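Local coordinates for cytokinin riboside 5'-monophosphate phosphoribohydrolase (Streptomyces coelicolor, PDB 5ZI9), which belongs to the SLOG clan, a group of proteins with a Rossmann-like parallel beta-sheet flanked by helices, at residues V172-L177 and E206-L211; V201-E206 and H234-V239. One frame throughout, in Å; residues are numbered along the deposited sequence.

Contact 1 (V172-L177 and E206-L211)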
loop_
_atom_site.group_PDB
_atom_site.type_symbol
_atom_site.label_atom_id
_atom_site.label_comp_id
_atom_site.label_asym_id
_atom_site.label_seq_id
_atom_site.Cartn_x
_atom_site.Cartn_y
_atom_site.Cartn_z
ATOM N N VAL B 172 -30.728 -18.274 -8.350
ATOM C CA VAL B 172 -30.085 -18.667 -9.531
ATOM C C VAL B 172 -31.155 -19.053 -10.495
ATOM O O VAL B 172 -31.733 -20.121 -10.399
ATOM C CB VAL B 172 -29.128 -19.857 -9.282
ATOM C CG1 VAL B 172 -28.398 -20.237 -10.552
ATOM C CG2 VAL B 172 -28.109 -19.510 -8.209
ATOM N N LEU B 173 -31.378 -18.183 -11.463
ATOM C CA LEU B 173 -32.197 -18.533 -12.605
ATOM C C LEU B 173 -31.450 -19.464 -13.553
ATOM O O LEU B 173 -30.224 -19.547 -13.523
ATOM C CB LEU B 173 -32.600 -17.268 -13.353
ATOM C CG LEU B 173 -33.601 -16.433 -12.563
ATOM C CD1 LEU B 173 -33.301 -14.970 -12.777
ATOM C CD2 LEU B 173 -35.024 -16.771 -12.981
ATOM N N PRO B 174 -32.191 -20.156 -14.423
ATOM C CA PRO B 174 -31.561 -21.070 -15.363
ATOM C C PRO B 174 -30.422 -20.411 -16.139
ATOM O O PRO B 174 -30.648 -19.385 -16.797
ATOM C CB PRO B 174 -32.721 -21.444 -16.290
ATOM C CG PRO B 174 -33.911 -21.358 -15.415
ATOM C CD PRO B 174 -33.656 -20.140 -14.580
ATOM N N GLY B 175 -29.220 -20.979 -16.057
ATOM C CA GLY B 175 -28.052 -20.369 -16.676
ATOM C C GLY B 175 -27.070 -21.287 -17.369
ATOM O O GLY B 175 -27.211 -22.511 -17.353
ATOM N N GLY B 176 -26.071 -20.645 -17.982
ATOM C CA GLY B 176 -24.935 -21.312 -18.597
ATOM C C GLY B 176 -23.762 -21.528 -17.660
ATOM O O GLY B 176 -23.853 -21.452 -16.411
ATOM N N LEU B 177 -22.633 -21.787 -18.283
ATOM C CA LEU B 177 -21.370 -22.014 -17.581
ATOM C C LEU B 177 -21.076 -20.964 -16.486
ATOM O O LEU B 177 -20.677 -21.311 -15.355
ATOM C CB LEU B 177 -20.235 -22.011 -18.607
ATOM C CG LEU B 177 -20.367 -23.071 -19.706
ATOM C CD1 LEU B 177 -19.162 -23.008 -20.605
ATOM C CD2 LEU B 177 -20.512 -24.462 -19.131
ATOM N N GLU B 206 -37.560 -28.160 -13.997
ATOM C CA GLU B 206 -37.307 -28.930 -15.228
ATOM C C GLU B 206 -35.938 -28.624 -15.773
ATOM O O GLU B 206 -35.288 -29.500 -16.382
ATOM C CB GLU B 206 -38.338 -28.656 -16.307
ATOM C CG GLU B 206 -39.707 -29.078 -15.844
ATOM C CD GLU B 206 -40.752 -28.901 -16.911
ATOM O OE1 GLU B 206 -41.535 -27.916 -16.832
ATOM O OE2 GLU B 206 -40.767 -29.747 -17.829
ATOM N N TYR B 207 -35.487 -27.386 -15.556
ATOM C CA TYR B 207 -34.128 -27.017 -15.955
ATOM C C TYR B 207 -33.036 -27.670 -15.085
ATOM O O TYR B 207 -32.136 -28.345 -15.609
ATOM C CB TYR B 207 -33.955 -25.506 -15.910
ATOM C CG TYR B 207 -32.649 -25.097 -16.501
ATOM C CD1 TYR B 207 -32.465 -25.128 -17.879
ATOM C CD2 TYR B 207 -31.575 -24.722 -15.691
ATOM C CE1 TYR B 207 -31.259 -24.755 -18.444
ATOM C CE2 TYR B 207 -30.356 -24.352 -16.246
ATOM C CZ TYR B 207 -30.212 -24.372 -17.625
ATOM O OH TYR B 207 -29.027 -24.030 -18.203
ATOM N N TRP B 208 -33.146 -27.463 -13.767
ATOM C CA TRP B 208 -32.156 -27.941 -12.797
ATOM C C TRP B 208 -32.251 -29.407 -12.393
ATOM O O TRP B 208 -31.341 -29.921 -11.732
ATOM C CB TRP B 208 -32.205 -27.080 -11.538
ATOM C CG TRP B 208 -31.863 -25.625 -11.812
ATOM C CD1 TRP B 208 -32.712 -24.579 -11.787
ATOM C CD2 TRP B 208 -30.581 -25.087 -12.128
ATOM N NE1 TRP B 208 -32.060 -23.415 -12.066
ATOM C CE2 TRP B 208 -30.741 -23.697 -12.273
ATOM C CE3 TRP B 208 -29.300 -25.643 -12.287
ATOM C CZ2 TRP B 208 -29.682 -22.847 -12.593
ATOM C CZ3 TRP B 208 -28.237 -24.796 -12.604
ATOM C CH2 TRP B 208 -28.446 -23.408 -12.760
ATOM N N GLY B 209 -33.338 -30.075 -12.777
ATOM C CA GLY B 209 -33.596 -31.435 -12.350
ATOM C C GLY B 209 -32.578 -32.477 -12.806
ATOM O O GLY B 209 -32.257 -33.412 -12.056
ATOM N N GLY B 210 -32.081 -32.353 -14.034
ATOM C CA GLY B 210 -31.061 -33.283 -14.518
ATOM C C GLY B 210 -29.728 -33.128 -13.799
ATOM O O GLY B 210 -28.983 -34.096 -13.637
ATOM N N LEU B 211 -29.431 -31.907 -13.368
ATOM C CA LEU B 211 -28.221 -31.644 -12.606
ATOM C C LEU B 211 -28.337 -32.261 -11.210
ATOM O O LEU B 211 -27.493 -33.041 -10.808
ATOM C CB LEU B 211 -27.934 -30.126 -12.529
ATOM C CG LEU B 211 -26.742 -29.671 -11.679
ATOM C CD1 LEU B 211 -25.460 -30.242 -12.277
ATOM C CD2 LEU B 211 -26.701 -28.160 -11.576
#
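Tyr207 reaches from the first turn of helix 205-220 across Pro174 to the backbone of Gly175, in the proline-glycine-glycine loop that opens the PGGxGTxxE signature of this family. With CG anti to the backbone N (chi1 -172°), the ring leaves the helix toward the loop. Its CB lies beside Pro174 CG. Farther out, the ring slides under the proline: Pro174 CB sits over one face, 3.6 Å from the centroid of the Tyr207 ring, a CH-pi contact displaced toward the CD2 side. Tyr207 CE2 passes Gly175 N at 3.6 Å, and at the tip Tyr207 OH donates to Gly175 O across a short 2.5 Å. The hydroxyl stands 40° out of the carbonyl plane, so it approaches the acceptor from above that plane. Proline and carbonyl together grip the phenol at its face and its end.

Trp208 forms a T-shaped (edge-to-face) pair with this ring, the tyrosine presenting its CD2 edge to the centre of the indole face. The far end of the indole meets the loop: Trp208 CZ2 lies 3.6 Å from Val172 CG1, and Leu173 O comes to the same atom at the ring edge, 3.5 Å away in the ring plane.

The whole contact is buried. It joins the loop between strand 167-172 and helix 177-191 to the start of helix 205-220; Trp208 also packs on Leu180 and Leu183 of helix 177-191, while Trp214 of the second subunit packs on Trp208 and hydrogen-bonds to Tyr207 O.

Contact 2 (V201-E206 and H234-V239)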
loop_
_atom_site.group_PDB
_atom_site.type_symbol
_atom_site.label_atom_id
_atom_site.label_comp_id
_atom_site.label_asym_id
_atom_site.label_seq_id
_atom_site.Cartn_x
_atom_site.Cartn_y
_atom_site.Cartn_z
ATOM N N VAL B 201 -31.019 -20.533 -3.754
ATOM C CA VAL B 201 -32.258 -21.008 -4.343
ATOM C C VAL B 201 -32.114 -21.128 -5.849
ATOM O O VAL B 201 -31.781 -20.166 -6.505
ATOM C CB VAL B 201 -33.392 -19.966 -4.048
ATOM C CG1 VAL B 201 -34.705 -20.345 -4.747
ATOM C CG2 VAL B 201 -33.573 -19.743 -2.532
ATOM N N LEU B 202 -32.439 -22.273 -6.426
ATOM C CA LEU B 202 -32.454 -22.408 -7.892
ATOM C C LEU B 202 -33.877 -22.282 -8.411
ATOM O O LEU B 202 -34.766 -22.847 -7.857
ATOM C CB LEU B 202 -31.888 -23.748 -8.347
ATOM C CG LEU B 202 -30.709 -24.421 -7.622
ATOM C CD1 LEU B 202 -30.070 -25.439 -8.544
ATOM C CD2 LEU B 202 -29.634 -23.462 -7.155
ATOM N N PHE B 203 -34.090 -21.565 -9.501
ATOM C CA PHE B 203 -35.401 -21.418 -10.067
ATOM C C PHE B 203 -35.483 -22.239 -11.338
ATOM O O PHE B 203 -34.674 -22.039 -12.229
ATOM C CB PHE B 203 -35.658 -19.962 -10.381
ATOM C CG PHE B 203 -37.086 -19.685 -10.675
ATOM C CD1 PHE B 203 -37.609 -19.884 -11.965
ATOM C CD2 PHE B 203 -37.938 -19.273 -9.661
ATOM C CE1 PHE B 203 -38.951 -19.654 -12.230
ATOM C CE2 PHE B 203 -39.279 -19.033 -9.932
ATOM C CZ PHE B 203 -39.784 -19.218 -11.219
ATOM N N GLY B 204 -36.462 -23.145 -11.429
ATOM C CA GLY B 204 -36.741 -23.912 -12.647
ATOM C C GLY B 204 -36.483 -25.380 -12.439
ATOM O O GLY B 204 -35.417 -25.866 -12.742
ATOM N N SER B 205 -37.457 -26.118 -11.941
ATOM C CA SER B 205 -37.229 -27.548 -11.615
ATOM C C SER B 205 -36.958 -28.469 -12.842
ATOM O O SER B 205 -36.183 -29.441 -12.720
ATOM C CB SER B 205 -38.368 -28.090 -10.751
ATOM O OG SER B 205 -39.586 -28.021 -11.454
ATOM N N GLU B 206 -37.560 -28.160 -13.997
ATOM C CA GLU B 206 -37.307 -28.930 -15.228
ATOM C C GLU B 206 -35.938 -28.624 -15.773
ATOM O O GLU B 206 -35.288 -29.500 -16.382
ATOM C CB GLU B 206 -38.338 -28.656 -16.307
ATOM C CG GLU B 206 -39.707 -29.078 -15.844
ATOM C CD GLU B 206 -40.752 -28.901 -16.911
ATOM O OE1 GLU B 206 -41.535 -27.916 -16.832
ATOM O OE2 GLU B 206 -40.767 -29.747 -17.829
ATOM N N HIS B 234 -32.388 -24.969 -2.460
ATOM C CA HIS B 234 -33.770 -25.427 -2.699
ATOM C C HIS B 234 -34.054 -25.204 -4.176
ATOM O O HIS B 234 -33.555 -24.278 -4.760
ATOM C CB HIS B 234 -34.812 -24.712 -1.798
ATOM C CG HIS B 234 -34.294 -24.317 -0.428
ATOM N ND1 HIS B 234 -34.754 -24.884 0.750
ATOM C CD2 HIS B 234 -33.366 -23.396 -0.050
ATOM C CE1 HIS B 234 -34.132 -24.332 1.784
ATOM N NE2 HIS B 234 -33.283 -23.428 1.327
ATOM N N VAL B 235 -34.821 -26.083 -4.783
ATOM C CA VAL B 235 -35.279 -25.909 -6.129
ATOM C C VAL B 235 -36.772 -25.573 -6.092
ATOM O O VAL B 235 -37.546 -26.229 -5.424
ATOM C CB VAL B 235 -35.075 -27.184 -6.926
ATOM C CG1 VAL B 235 -35.550 -27.010 -8.373
ATOM C CG2 VAL B 235 -33.613 -27.603 -6.850
ATOM N N THR B 236 -37.177 -24.578 -6.863
ATOM C CA THR B 236 -38.552 -24.122 -6.881
ATOM C C THR B 236 -38.951 -23.583 -8.252
ATOM O O THR B 236 -38.102 -23.223 -9.072
ATOM C CB THR B 236 -38.772 -23.065 -5.789
ATOM O OG1 THR B 236 -40.165 -22.821 -5.644
ATOM C CG2 THR B 236 -38.080 -21.771 -6.100
ATOM N N ASP B 237 -40.250 -23.573 -8.511
ATOM C CA ASP B 237 -40.775 -22.909 -9.687
ATOM C C ASP B 237 -41.586 -21.701 -9.285
ATOM O O ASP B 237 -42.125 -21.052 -10.148
ATOM C CB ASP B 237 -41.609 -23.876 -10.499
ATOM C CG ASP B 237 -40.769 -24.962 -11.145
ATOM O OD1 ASP B 237 -39.758 -24.682 -11.825
ATOM O OD2 ASP B 237 -41.120 -26.126 -10.991
ATOM N N ASP B 238 -41.632 -21.366 -7.997
ATOM C CA ASP B 238 -42.516 -20.341 -7.514
ATOM C C ASP B 238 -41.690 -19.154 -7.008
ATOM O O ASP B 238 -40.883 -19.257 -6.064
ATOM C CB ASP B 238 -43.446 -20.897 -6.420
ATOM C CG ASP B 238 -44.409 -19.858 -5.907
ATOM O OD1 ASP B 238 -44.901 -19.069 -6.721
ATOM O OD2 ASP B 238 -44.638 -19.760 -4.695
ATOM N N VAL B 239 -41.921 -18.017 -7.640
ATOM C CA VAL B 239 -41.171 -16.833 -7.350
ATOM C C VAL B 239 -41.464 -16.426 -5.928
ATOM O O VAL B 239 -40.546 -16.086 -5.185
ATOM C CB VAL B 239 -41.534 -15.728 -8.364
ATOM C CG1 VAL B 239 -41.079 -14.349 -7.903
ATOM C CG2 VAL B 239 -40.939 -16.076 -9.723
#
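The phenyl ring of Phe203 lies with one face toward the chain at Thr236 and Asp237: Thr236 O is 3.9 Å above the plane and Asp237 CA a little higher, both displaced toward the rim. Strands 200-203 and 234-236 run parallel here as the two strands of a beta-alpha-beta unit connected through helix 205-220. At the ring edge, in plane, comes Val239 N, and Asp237 O approaches Phe203 CZ to 3.2 Å. Val239 CG2 touches CE2 obliquely. The imidazole of His234 is approached only loosely, Val201 CG2 to His234 CD2 at 4.4 Å; its NE2 bonds to Glu249. Val201, Phe203, His234 and Thr236 point to one face of the sheet, the first against helix 239-249 with His234 and Thr236, Phe203 against helix 88-102; Leu202 and Val235 point to the other. Three backbone bonds join the pair: Leu202 N to His234 O, Thr236 N to Leu202 O and Gly204 N to Thr236 O.

Beyond the strands, Asp237 takes over at the start of helix 205-220. Its OD2 lies a doubtfully short 2.5 Å from Ser205 OG. Chi1 of -169° swings Thr236 OG1 away from its own N to meet Glu241 OE2 and, in an ST turn, Asp238 N. Asp237 OD1 accepts from Ser205 N at 2.7 Å, on the syn side and 29° out of the carboxylate plane.

Along the chain, residues 172-177 come first and meet 206-211 in contact 1, which closes a loop holding helix 177-191 and strand 200-203. Contact 2 starts inside that loop, at 201-206, and ends beyond it at 234-239, closing a loop that carries most of helix 205-220; the two cross rather than nest, sharing Glu206. Their centres lie about 9 Å apart. The strands bind them: Val172 N lies 2.8 Å from Val201 O and Val172 O 2.9 Å from Phe203 N, both probable hydrogen bonds. The start of helix 205-220 is tied to the signature loop by contact 1 and to the residues just after edge strand 234-236 by contact 2, uniting the sheet's last three strands.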